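Local coordinates for nitrogenase molybdenum-iron protein beta chain (PDB 4WES) that forms, with the alpha chain, the molybdenum-iron component of nitrogenase that reduces dinitrogen to ammonium, and binds an [8Fe-7S] cluster shared between the two chains, at residues B[172-177]-B[189-194]; B[271-276]-B[425-430]; B[330-335]-B[355-360]. All coordinates share one frame; numbering follows the deposited sequence.

Interaction 1: B[172-177]-B[189-194]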
ATOM      1  N   ILE B 172     -18.838  -9.335  30.459  1.00 14.82           N
ATOM      2  CA  ILE B 172     -19.522  -9.662  29.228  1.00 14.47           C
ATOM      3  C   ILE B 172     -18.599 -10.627  28.437  1.00 13.69           C
ATOM      4  O   ILE B 172     -17.418 -10.352  28.276  1.00 14.13           O
ATOM      5  CB  ILE B 172     -19.790  -8.405  28.391  1.00 15.26           C
ATOM      6  CG1 ILE B 172     -20.830  -7.539  29.117  1.00 19.40           C
ATOM      7  CG2 ILE B 172     -20.257  -8.744  26.972  1.00 14.88           C
ATOM      8  CD1 ILE B 172     -21.148  -6.230  28.442  1.00 21.48           C
ATOM      9  N   ASN B 173     -19.147 -11.762  27.991  1.00 13.55           N
ATOM     10  CA  ASN B 173     -18.398 -12.641  27.087  1.00 13.30           C
ATOM     11  C   ASN B 173     -18.439 -12.032  25.677  1.00 12.40           C
ATOM     12  O   ASN B 173     -19.495 -11.524  25.273  1.00 13.55           O
ATOM     13  CB  ASN B 173     -19.014 -14.019  27.006  1.00 13.53           C
ATOM     14  CG  ASN B 173     -19.063 -14.724  28.336  1.00 13.46           C
ATOM     15  OD1 ASN B 173     -18.147 -14.614  29.140  1.00 14.64           O
ATOM     16  ND2 ASN B 173     -20.147 -15.471  28.546  1.00 14.41           N
ATOM     17  N   VAL B 174     -17.353 -12.125  24.934  1.00 11.76           N
ATOM     18  CA  VAL B 174     -17.358 -11.748  23.539  1.00 11.40           C
ATOM     19  C   VAL B 174     -16.755 -12.872  22.714  1.00 11.37           C
ATOM     20  O   VAL B 174     -15.618 -13.272  22.954  1.00 12.18           O
ATOM     21  CB  VAL B 174     -16.705 -10.365  23.276  1.00 11.42           C
ATOM     22  CG1 VAL B 174     -15.286 -10.276  23.811  1.00 13.00           C
ATOM     23  CG2 VAL B 174     -16.781 -10.007  21.792  1.00 13.04           C
ATOM     24  N   ILE B 175     -17.541 -13.370  21.765  1.00 11.08           N
ATOM     25  CA  ILE B 175     -17.053 -14.347  20.804  1.00 10.99           C
ATOM     26  C   ILE B 175     -16.824 -13.538  19.527  1.00 11.04           C
ATOM     27  O   ILE B 175     -17.774 -13.023  18.954  1.00 11.01           O
ATOM     28  CB  ILE B 175     -18.044 -15.503  20.582  1.00 11.00           C
ATOM     29  CG1 ILE B 175     -18.364 -16.212  21.900  1.00 12.27           C
ATOM     30  CG2 ILE B 175     -17.505 -16.459  19.553  1.00 10.94           C
ATOM     31  CD1 ILE B 175     -19.528 -17.198  21.799  1.00 13.60           C
ATOM     32  N   PRO B 176     -15.548 -13.370  19.123  1.00 10.53           N
ATOM     33  CA  PRO B 176     -15.219 -12.369  18.118  1.00 11.21           C
ATOM     34  C   PRO B 176     -15.408 -12.833  16.672  1.00 10.36           C
ATOM     35  O   PRO B 176     -15.163 -12.066  15.751  1.00 11.27           O
ATOM     36  CB  PRO B 176     -13.759 -12.075  18.410  1.00 12.10           C
ATOM     37  CG  PRO B 176     -13.229 -13.394  18.862  1.00 10.79           C
ATOM     38  CD  PRO B 176     -14.339 -13.950  19.734  1.00 11.02           C
ATOM     39  N   GLY B 177     -15.751 -14.098  16.486  1.00 10.24           N
ATOM     40  CA  GLY B 177     -15.861 -14.678  15.185  1.00 10.17           C
ATOM     41  C   GLY B 177     -14.517 -15.052  14.571  1.00 10.27           C
ATOM     42  O   GLY B 177     -13.469 -15.010  15.216  1.00 10.59           O
ATOM     43  N   ARG B 189      -9.320  -3.781  22.966  1.00 11.78           N
ATOM     44  CA  ARG B 189      -8.947  -2.401  23.231  1.00 11.74           C
ATOM     45  C   ARG B 189     -10.189  -1.534  23.429  1.00 11.89           C
ATOM     46  O   ARG B 189     -10.236  -0.649  24.306  1.00 13.31           O
ATOM     47  CB  ARG B 189      -8.075  -1.861  22.091  1.00 12.31           C
ATOM     48  CG  ARG B 189      -7.429  -0.519  22.415  1.00 13.40           C
ATOM     49  CD  ARG B 189      -6.790   0.122  21.185  1.00 12.98           C
ATOM     50  NE  ARG B 189      -7.771   0.502  20.179  1.00 14.22           N
ATOM     51  CZ  ARG B 189      -8.532   1.587  20.256  1.00 16.57           C
ATOM     52  NH1 ARG B 189      -8.407   2.446  21.275  1.00 20.00           N
ATOM     53  NH2 ARG B 189      -9.434   1.816  19.337  1.00 17.30           N
ATOM     54  N   LEU B 190     -11.226  -1.773  22.620  1.00 11.60           N
ATOM     55  CA  LEU B 190     -12.468  -1.025  22.724  0.56 11.26           C
ATOM     56  C   LEU B 190     -13.217  -1.332  24.026  1.00 11.55           C
ATOM     57  O   LEU B 190     -13.717  -0.409  24.685  1.00 13.23           O
ATOM     58  CB  LEU B 190     -13.338  -1.276  21.496  0.56 10.22           C
ATOM     59  CG  LEU B 190     -12.753  -0.695  20.205  0.56  8.59           C
ATOM     60  CD1 LEU B 190     -13.541  -1.171  18.988  0.56  8.00           C
ATOM     61  CD2 LEU B 190     -12.769   0.813  20.231  0.56  8.63           C
ATOM     62  N   PHE B 191     -13.307  -2.604  24.399  1.00 11.95           N
ATOM     63  CA  PHE B 191     -13.882  -2.963  25.708  1.00 12.42           C
ATOM     64  C   PHE B 191     -13.142  -2.237  26.838  1.00 13.49           C
ATOM     65  O   PHE B 191     -13.754  -1.691  27.772  1.00 14.10           O
ATOM     66  CB  PHE B 191     -13.774  -4.465  25.989  1.00 12.27           C
ATOM     67  CG  PHE B 191     -14.951  -5.298  25.515  1.00 12.37           C
ATOM     68  CD1 PHE B 191     -15.994  -5.559  26.396  1.00 13.44           C
ATOM     69  CD2 PHE B 191     -15.017  -5.814  24.242  1.00 13.02           C
ATOM     70  CE1 PHE B 191     -17.080  -6.289  25.985  1.00 13.93           C
ATOM     71  CE2 PHE B 191     -16.080  -6.560  23.851  1.00 13.65           C
ATOM     72  CZ  PHE B 191     -17.106  -6.817  24.719  1.00 13.35           C
ATOM     73  N   GLU B 192     -11.810  -2.226  26.748  1.00 13.78           N
ATOM     74  CA  GLU B 192     -11.000  -1.613  27.804  1.00 15.05           C
ATOM     75  C   GLU B 192     -11.211  -0.102  27.825  1.00 13.69           C
ATOM     76  O   GLU B 192     -11.318   0.503  28.905  1.00 15.59           O
ATOM     77  CB  GLU B 192      -9.543  -1.993  27.604  1.00 15.35           C
ATOM     78  CG  GLU B 192      -9.359  -3.478  27.918  1.00 17.29           C
ATOM     79  CD  GLU B 192      -8.068  -4.089  27.447  1.00 23.29           C
ATOM     80  OE1 GLU B 192      -7.186  -3.350  26.970  1.00 30.17           O
ATOM     81  OE2 GLU B 192      -7.973  -5.345  27.568  1.00 22.21           O
ATOM     82  N   ALA B 193     -11.304   0.528  26.654  1.00 13.89           N
ATOM     83  CA  ALA B 193     -11.564   1.972  26.608  1.00 14.76           C
ATOM     84  C   ALA B 193     -12.953   2.304  27.190  1.00 15.00           C
ATOM     85  O   ALA B 193     -13.144   3.376  27.784  1.00 16.56           O
ATOM     86  CB  ALA B 193     -11.424   2.501  25.190  1.00 15.17           C
ATOM     87  N   MET B 194     -13.919   1.415  26.993  1.00 14.33           N
ATOM     88  CA  MET B 194     -15.269   1.555  27.536  0.62 13.67           C
ATOM     89  C   MET B 194     -15.315   1.245  29.046  1.00 16.19           C
ATOM     90  O   MET B 194     -16.345   1.476  29.680  1.00 17.62           O
ATOM     91  CB  MET B 194     -16.274   0.640  26.820  0.62 12.94           C
ATOM     92  CG  MET B 194     -16.640   1.032  25.373  0.62 13.36           C
ATOM     93  SD  MET B 194     -17.609   2.528  25.199  0.62 12.61           S
ATOM     94  CE  MET B 194     -19.202   2.028  25.870  0.62 15.21           C
TER
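Phe191 reaches from its helix to the strand and sets the far end of its ring against Ile172 and Val174, two residues that point to the same side of the strand because they are separated by one. Ile172 meets the ring at an edge, near its plane, with CG2 lying 4.1 Å from Phe191 CE1; the two side chains cross at about a right angle. Val174 comes from the opposite direction to the phenylalanine and approaches obliquely, its CG1 3.8 Å from Phe191 CE2. CB of Val174 is almost as near, 3.9 Å from Phe191 CZ, which means that the branch point itself bears on the ring as well as the methyl. The valine's first torsion, 55°, places CG1 between the backbone N and the carbonyl carbon, with CG2 opposite the N; CG2 too comes close, 4.1 Å from Phe191 CE2. Beta-branched residues suit these places, since they are broad next to the backbone and favour extended strands, while a long flat phenylalanine can bridge the gap of 9.4 Å between the CA atoms of Ile172 and Phe191. Everything that touches is hydrocarbon and buried.

Further out, Tyr198 meets the Phe191 ring with the planes at about 40°, and Ile196 packs on both Ile172 and Phe191. Backbone hydrogen bonds tie Ile172 and Val174 to Ile199 on one side of the strand, and Asn173 to Leu237 and Leu239 on the other. Asn173 turns away from the helix and spends its amide on Ser235, Thr232 and Thr238.

The helix-on-sheet packing belongs to a beta-alpha-beta crossover, strand 172-175, helix 181-193 and strand 198-200, the building unit of the Rossmann-like parallel alpha/beta domains of nitrogenase subunits.

Interaction 2: B[271-276]-B[425-430]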
ATOM      1  N   SER B 271     -21.748   1.816  10.573  1.00 10.52           N
ATOM      2  CA  SER B 271     -22.906   1.305  11.299  1.00 10.64           C
ATOM      3  C   SER B 271     -22.581   0.069  12.101  1.00 10.41           C
ATOM      4  O   SER B 271     -23.063  -0.078  13.225  1.00 11.39           O
ATOM      5  CB  SER B 271     -24.098   1.080  10.385  1.00 11.33           C
ATOM      6  OG  SER B 271     -23.844   0.061   9.427  1.00 12.62           O
ATOM      7  N   ALA B 272     -21.757  -0.826  11.569  1.00 10.28           N
ATOM      8  CA  ALA B 272     -21.484  -2.062  12.306  1.00 10.64           C
ATOM      9  C   ALA B 272     -20.619  -1.786  13.552  1.00 10.50           C
ATOM     10  O   ALA B 272     -20.813  -2.402  14.578  1.00 11.34           O
ATOM     11  CB  ALA B 272     -20.852  -3.099  11.409  1.00 10.91           C
ATOM     12  N   THR B 273     -19.669  -0.864  13.467  1.00  9.73           N
ATOM     13  CA  THR B 273     -18.931  -0.488  14.679  1.00 10.72           C
ATOM     14  C   THR B 273     -19.848   0.271  15.638  1.00 10.36           C
ATOM     15  O   THR B 273     -19.845  -0.005  16.848  1.00 10.61           O
ATOM     16  CB  THR B 273     -17.658   0.298  14.375  1.00 10.65           C
ATOM     17  OG1 THR B 273     -16.835  -0.485  13.494  1.00 10.53           O
ATOM     18  CG2 THR B 273     -16.881   0.576  15.641  1.00  9.98           C
ATOM     19  N   ASP B 274     -20.629   1.202  15.119  1.00 10.79           N
ATOM     20  CA  ASP B 274     -21.586   1.926  15.951  1.00 11.20           C
ATOM     21  C   ASP B 274     -22.481   0.955  16.704  1.00 10.85           C
ATOM     22  O   ASP B 274     -22.766   1.148  17.893  1.00 11.84           O
ATOM     23  CB  ASP B 274     -22.464   2.828  15.076  1.00 11.64           C
ATOM     24  CG  ASP B 274     -21.800   4.111  14.589  1.00 11.31           C
ATOM     25  OD1 ASP B 274     -20.646   4.420  14.987  1.00 11.98           O
ATOM     26  OD2 ASP B 274     -22.470   4.798  13.777  1.00 12.41           O
ATOM     27  N   GLU B 275     -22.989  -0.074  16.014  1.00 11.00           N
ATOM     28  CA  GLU B 275     -23.909  -1.034  16.661  1.00 11.47           C
ATOM     29  C   GLU B 275     -23.220  -1.803  17.793  1.00 11.15           C
ATOM     30  O   GLU B 275     -23.831  -2.120  18.833  1.00 11.91           O
ATOM     31  CB  GLU B 275     -24.474  -1.991  15.622  1.00 11.85           C
ATOM     32  CG  GLU B 275     -25.495  -1.298  14.721  1.00 13.78           C
ATOM     33  CD  GLU B 275     -25.625  -1.866  13.308  1.00 17.06           C
ATOM     34  OE1 GLU B 275     -25.109  -2.981  12.982  1.00 17.59           O
ATOM     35  OE2 GLU B 275     -26.265  -1.143  12.478  1.00 20.65           O
ATOM     36  N   PHE B 276     -21.952  -2.131  17.624  1.00 10.90           N
ATOM     37  CA  PHE B 276     -21.155  -2.775  18.666  1.00 11.80           C
ATOM     38  C   PHE B 276     -20.972  -1.848  19.857  1.00 11.06           C
ATOM     39  O   PHE B 276     -21.215  -2.266  20.990  1.00 12.27           O
ATOM     40  CB  PHE B 276     -19.797  -3.206  18.040  1.00 11.40           C
ATOM     41  CG  PHE B 276     -18.762  -3.632  19.026  1.00 11.42           C
ATOM     42  CD1 PHE B 276     -18.860  -4.852  19.672  1.00 13.84           C
ATOM     43  CD2 PHE B 276     -17.684  -2.835  19.301  1.00 13.83           C
ATOM     44  CE1 PHE B 276     -17.884  -5.245  20.586  1.00 14.57           C
ATOM     45  CE2 PHE B 276     -16.710  -3.219  20.206  1.00 14.33           C
ATOM     46  CZ  PHE B 276     -16.822  -4.421  20.864  1.00 12.72           C
ATOM     47  N   VAL B 425     -11.412  -4.257  11.891  1.00 10.78           N
ATOM     48  CA  VAL B 425     -12.583  -3.914  12.676  1.00  9.94           C
ATOM     49  C   VAL B 425     -12.423  -2.585  13.407  1.00  9.38           C
ATOM     50  O   VAL B 425     -11.313  -2.060  13.577  1.00  9.48           O
ATOM     51  CB  VAL B 425     -12.912  -5.026  13.695  1.00  9.74           C
ATOM     52  CG1 VAL B 425     -13.227  -6.322  12.990  1.00 12.10           C
ATOM     53  CG2 VAL B 425     -11.811  -5.193  14.753  1.00 11.06           C
ATOM     54  N   GLY B 426     -13.541  -2.074  13.887  1.00  9.60           N
ATOM     55  CA  GLY B 426     -13.550  -0.836  14.634  1.00 10.23           C
ATOM     56  C   GLY B 426     -13.375   0.394  13.771  1.00  9.59           C
ATOM     57  O   GLY B 426     -13.225   0.321  12.551  1.00  9.87           O
ATOM     58  N   TYR B 427     -13.413   1.571  14.396  1.00  9.39           N
ATOM     59  CA  TYR B 427     -13.136   2.794  13.662  1.00  9.19           C
ATOM     60  C   TYR B 427     -11.696   2.803  13.179  1.00  9.87           C
ATOM     61  O   TYR B 427     -11.429   3.249  12.046  1.00 10.76           O
ATOM     62  CB  TYR B 427     -13.461   4.023  14.523  1.00 10.82           C
ATOM     63  CG  TYR B 427     -14.862   3.986  15.086  1.00 10.24           C
ATOM     64  CD1 TYR B 427     -15.982   3.978  14.262  1.00 10.59           C
ATOM     65  CD2 TYR B 427     -15.091   3.977  16.458  1.00 10.90           C
ATOM     66  CE1 TYR B 427     -17.282   3.930  14.769  1.00 11.00           C
ATOM     67  CE2 TYR B 427     -16.364   3.928  16.972  1.00 11.75           C
ATOM     68  CZ  TYR B 427     -17.463   3.910  16.134  1.00 10.73           C
ATOM     69  OH  TYR B 427     -18.722   3.846  16.668  1.00 12.34           O
ATOM     70  N   LYS B 428     -10.779   2.290  13.985  1.00 10.35           N
ATOM     71  CA  LYS B 428      -9.376   2.207  13.619  1.00 11.66           C
ATOM     72  C   LYS B 428      -9.159   1.354  12.360  1.00  9.60           C
ATOM     73  O   LYS B 428      -8.422   1.715  11.436  1.00 10.62           O
ATOM     74  CB  LYS B 428      -8.598   1.605  14.792  1.00 12.72           C
ATOM     75  CG  LYS B 428      -7.111   1.407  14.609  1.00 20.02           C
ATOM     76  CD  LYS B 428      -6.326   0.857  15.810  1.00 27.85           C
ATOM     77  CE  LYS B 428      -4.882   0.600  15.360  1.00 59.68           C
ATOM     78  NZ  LYS B 428      -4.041  -0.199  16.304  1.00 63.71           N
ATOM     79  N   GLY B 429      -9.795   0.193  12.334  1.00  9.73           N
ATOM     80  CA  GLY B 429      -9.690  -0.695  11.192  1.00  9.55           C
ATOM     81  C   GLY B 429     -10.348  -0.114   9.958  1.00  8.91           C
ATOM     82  O   GLY B 429      -9.855  -0.275   8.830  1.00 10.19           O
ATOM     83  N   ALA B 430     -11.456   0.603  10.138  1.00  9.24           N
ATOM     84  CA  ALA B 430     -12.129   1.249   9.024  1.00  9.40           C
ATOM     85  C   ALA B 430     -11.247   2.316   8.386  1.00  9.34           C
ATOM     86  O   ALA B 430     -11.215   2.442   7.158  1.00  9.77           O
ATOM     87  CB  ALA B 430     -13.444   1.860   9.494  1.00  9.62           C
TER
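An antiparallel helix pair, far apart in sequence, is joined here: Thr273 and Asp274 of helix 270-284 meet Gly426 and Tyr427 near the N-terminal end of helix 426-448. The axes of the two short segments approach to 9.7 Å at an angle of 168°. Thr273 lays its methyl over one face of the tyrosine ring, and CG2 stands 3.5 Å from the ring centroid and 13° off the normal, a CH-pi contact centred on the ring. With chi1 at -57°, the threonine turns CG2 opposite its backbone N and keeps OG1 beside that N, where the hydroxyl is hydrogen-bonded to Gly269 O one helical turn back. A single small residue thus serves both the ring and its own helix. OG1 also rests 3.5 Å from CA of Gly426, a glycine whose positive phi suits its lack of a side chain.

Asp274 is buried, and its OD1 is shared, forming a salt bridge with Arg296 NE from helix 290-305 as well as bonding to the phenol; the arginine would favour a charged carboxylate. Pro518 and Trp519 of the neighbouring alpha chain pack on Asp274 and Tyr427 respectively. The tyrosine hydroxyl donates in the plane of its ring: OH lies 2.6 Å from Asp274 OD1, which accepts through its anti lone pair, the one turned away from OD2.

Interaction 3: B[330-335]-B[355-360]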
ATOM      1  N   PHE B 330     -20.095  -1.432   4.573  1.00  9.09           N
ATOM      2  CA  PHE B 330     -19.133  -0.321   4.614  1.00  9.22           C
ATOM      3  C   PHE B 330     -18.899   0.241   3.211  1.00  8.64           C
ATOM      4  O   PHE B 330     -18.799   1.461   3.038  1.00  9.46           O
ATOM      5  CB  PHE B 330     -17.850  -0.778   5.273  1.00  9.01           C
ATOM      6  CG  PHE B 330     -16.842   0.324   5.523  1.00  9.11           C
ATOM      7  CD1 PHE B 330     -17.230   1.597   5.893  1.00  9.62           C
ATOM      8  CD2 PHE B 330     -15.492   0.061   5.466  1.00 10.21           C
ATOM      9  CE1 PHE B 330     -16.298   2.572   6.179  1.00  9.77           C
ATOM     10  CE2 PHE B 330     -14.547   1.037   5.746  1.00 11.09           C
ATOM     11  CZ  PHE B 330     -14.955   2.303   6.114  1.00 10.50           C
ATOM     12  N   ILE B 331     -18.810  -0.629   2.209  1.00  8.81           N
ATOM     13  CA  ILE B 331     -18.676  -0.154   0.830  1.00  9.03           C
ATOM     14  C   ILE B 331     -19.837   0.799   0.454  1.00  9.28           C
ATOM     15  O   ILE B 331     -19.618   1.858  -0.121  1.00  9.06           O
ATOM     16  CB  ILE B 331     -18.568  -1.368  -0.124  1.00  9.17           C
ATOM     17  CG1 ILE B 331     -17.265  -2.114   0.079  1.00  9.64           C
ATOM     18  CG2 ILE B 331     -18.779  -0.951  -1.573  1.00  9.57           C
ATOM     19  CD1 ILE B 331     -15.999  -1.349  -0.117  1.00 13.73           C
ATOM     20  N   ILE B 332     -21.066   0.405   0.809  1.00  8.94           N
ATOM     21  CA  ILE B 332     -22.204   1.265   0.605  1.00  9.29           C
ATOM     22  C   ILE B 332     -22.061   2.586   1.366  1.00  9.15           C
ATOM     23  O   ILE B 332     -22.318   3.682   0.833  1.00 10.02           O
ATOM     24  CB  ILE B 332     -23.513   0.544   0.954  1.00  9.89           C
ATOM     25  CG1 ILE B 332     -23.739  -0.635  -0.014  1.00 10.69           C
ATOM     26  CG2 ILE B 332     -24.696   1.494   0.910  1.00 12.36           C
ATOM     27  CD1 ILE B 332     -24.888  -1.530   0.389  1.00 13.20           C
ATOM     28  N   GLU B 333     -21.620   2.507   2.630  1.00  8.97           N
ATOM     29  CA  GLU B 333     -21.411   3.707   3.445  1.00  9.46           C
ATOM     30  C   GLU B 333     -20.392   4.663   2.851  1.00  9.02           C
ATOM     31  O   GLU B 333     -20.488   5.861   3.065  1.00  9.64           O
ATOM     32  CB  GLU B 333     -21.001   3.294   4.854  1.00  9.63           C
ATOM     33  CG  GLU B 333     -22.097   2.577   5.627  1.00  9.98           C
ATOM     34  CD  GLU B 333     -21.674   1.971   6.945  1.00 10.79           C
ATOM     35  OE1 GLU B 333     -20.503   1.593   7.098  1.00 10.52           O
ATOM     36  OE2 GLU B 333     -22.547   1.860   7.818  1.00 13.22           O
ATOM     37  N   LEU B 334     -19.409   4.106   2.122  1.00  9.37           N
ATOM     38  CA  LEU B 334     -18.384   4.909   1.458  1.00  9.40           C
ATOM     39  C   LEU B 334     -18.889   5.605   0.195  1.00  9.42           C
ATOM     40  O   LEU B 334     -18.178   6.441  -0.368  1.00 10.05           O
ATOM     41  CB  LEU B 334     -17.172   4.036   1.107  1.00  8.77           C
ATOM     42  CG  LEU B 334     -16.384   3.565   2.346  1.00  9.74           C
ATOM     43  CD1 LEU B 334     -15.445   2.429   1.995  1.00 11.31           C
ATOM     44  CD2 LEU B 334     -15.630   4.706   2.989  1.00 10.61           C
ATOM     45  N   GLY B 335     -20.087   5.237  -0.276  1.00  9.39           N
ATOM     46  CA  GLY B 335     -20.650   5.735  -1.493  1.00  9.83           C
ATOM     47  C   GLY B 335     -20.345   4.884  -2.697  1.00  9.11           C
ATOM     48  O   GLY B 335     -20.617   5.279  -3.851  1.00 10.03           O
ATOM     49  N   ASP B 355     -28.744  -8.681  -0.058  1.00 13.79           N
ATOM     50  CA  ASP B 355     -29.837  -8.193  -0.879  1.00 14.26           C
ATOM     51  C   ASP B 355     -30.544  -7.021  -0.203  1.00 14.62           C
ATOM     52  O   ASP B 355     -30.910  -6.031  -0.857  1.00 15.29           O
ATOM     53  CB  ASP B 355     -30.850  -9.295  -1.184  1.00 16.07           C
ATOM     54  CG  ASP B 355     -30.385 -10.300  -2.236  1.00 20.40           C
ATOM     55  OD1 ASP B 355     -29.386 -10.070  -2.931  1.00 23.19           O
ATOM     56  OD2 ASP B 355     -31.103 -11.333  -2.397  1.00 24.93           O
ATOM     57  N   ALA B 356     -30.764  -7.151   1.105  1.00 14.07           N
ATOM     58  CA  ALA B 356     -31.487  -6.106   1.820  1.00 15.59           C
ATOM     59  C   ALA B 356     -30.725  -4.783   1.856  1.00 15.08           C
ATOM     60  O   ALA B 356     -31.337  -3.714   1.681  1.00 15.88           O
ATOM     61  CB  ALA B 356     -31.815  -6.555   3.241  1.00 17.31           C
ATOM     62  N   MET B 357     -29.413  -4.809   2.079  1.00 13.34           N
ATOM     63  CA  MET B 357     -28.666  -3.547   2.104  1.00 13.28           C
ATOM     64  C   MET B 357     -28.588  -2.920   0.714  1.00 13.28           C
ATOM     65  O   MET B 357     -28.618  -1.697   0.606  1.00 14.62           O
ATOM     66  CB  MET B 357     -27.298  -3.685   2.776  1.00 14.19           C
ATOM     67  CG  MET B 357     -26.311  -4.531   1.988  1.00 12.36           C
ATOM     68  SD  MET B 357     -24.715  -4.713   2.783  1.00 12.84           S
ATOM     69  CE  MET B 357     -25.156  -5.675   4.227  1.00 13.94           C
ATOM     70  N   LEU B 358     -28.485  -3.742  -0.349  1.00 13.46           N
ATOM     71  CA  LEU B 358     -28.505  -3.214  -1.701  1.00 13.92           C
ATOM     72  C   LEU B 358     -29.843  -2.544  -1.979  1.00 16.47           C
ATOM     73  O   LEU B 358     -29.889  -1.442  -2.539  1.00 16.72           O
ATOM     74  CB  LEU B 358     -28.230  -4.322  -2.722  1.00 13.88           C
ATOM     75  CG  LEU B 358     -26.818  -4.895  -2.684  1.00 13.56           C
ATOM     76  CD1 LEU B 358     -26.776  -6.171  -3.521  1.00 15.13           C
ATOM     77  CD2 LEU B 358     -25.794  -3.895  -3.171  1.00 14.48           C
ATOM     78  N   ALA B 359     -30.935  -3.186  -1.577  1.00 15.45           N
ATOM     79  CA  ALA B 359     -32.246  -2.609  -1.817  1.00 17.02           C
ATOM     80  C   ALA B 359     -32.404  -1.299  -1.049  1.00 18.33           C
ATOM     81  O   ALA B 359     -32.971  -0.337  -1.592  1.00 19.61           O
ATOM     82  CB  ALA B 359     -33.336  -3.596  -1.435  1.00 18.73           C
ATOM     83  N   GLU B 360     -31.939  -1.247   0.206  1.00 17.57           N
ATOM     84  CA  GLU B 360     -32.102  -0.018   1.003  1.00 16.79           C
ATOM     85  C   GLU B 360     -31.357   1.131   0.329  1.00 18.33           C
ATOM     86  O   GLU B 360     -31.813   2.265   0.372  1.00 19.37           O
ATOM     87  CB  GLU B 360     -31.567  -0.239   2.440  1.00 18.76           C
ATOM     88  CG  GLU B 360     -31.588   1.010   3.339  1.00 26.35           C
ATOM     89  CD  GLU B 360     -30.962   0.804   4.709  1.00 53.45           C
ATOM     90  OE1 GLU B 360     -30.658  -0.358   5.060  1.00110.69           O
ATOM     91  OE2 GLU B 360     -30.774   1.808   5.442  1.00144.05           O
TER
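Ile332 and Met357 meet without any ring between them; the one aromatic ring of these segments, Phe330, sits on the far side of its helix. Leu334 CD1 lies over the centre of one face of that ring, 4.0 Å above its plane, and Ala430, Leu433 and Val434 of helix 426-448 also pack on the phenylalanine. Helix 321-333 is therefore greasy on two sides, with Phe330 serving one neighbour and Ile332 the other.

On the second side the touching is done almost wholly by one methyl. Ile332 CD1 lies 3.7 Å from Met357 CG, and it comes equally near the backbone, 3.7 Å from Met357 O. The thioether joins in, with Met357 SD 4.0 Å from Ile332 CD1. An extended isoleucine arm, chi2 171°, carries that methyl outward to the neighbouring helix. Met357 starts from a first torsion of 68°, uncommon in a helix, which sets CG between the backbone N and the carbonyl carbon; its chain runs straight through chi2 and bends at chi3. Methionine, unbranched and flexible, suits a place where it also packs on Ile325, Ser328 and Lys329, following the neighbouring helix for more than a turn. Leu358 points its CB away, yet its branched end returns to put CD2 4.4 Å from Ile332 CD1. Both Ile332 and Leu358 touch Pro338 of strand 337-343, in keeping with two neighbouring helices packed on that parallel sheet. Gly335, at positive phi, closes helix 321-333 in a Schellman motif and lets the chain turn toward that strand.

The side chains meet through apolar contacts, with the Met357 carbonyl O also near the isoleucine methyl, so the contact is weakly directional; it buries 114 Å², both sides summed.

Overall arrangement
Interaction 2 lies between the other two, its centre 12 Å from that of interaction 1 and 15 Å from that of interaction 3, whereas interactions 1 and 3 are 26 Å apart, centre to centre. Interaction 1 packs a helix on the sheet containing strand 172-175; interaction 3 joins two helices that flank the sheet containing strand 337-343. Helix 270-284 touches both neighbourhoods: Phe276 CZ lies 3.7 Å from Phe191 CE2, and Ser271 OG is 2.7 Å from Glu333 OE2, a probable hydrogen bond. Along the chain, interaction 1 closes first; segment 271-276 follows, then all of interaction 3, before 425-430 returns. Interaction 2 thus lies where two parallel alpha/beta units meet, with the alpha chain within reach of interactions 2 and 3.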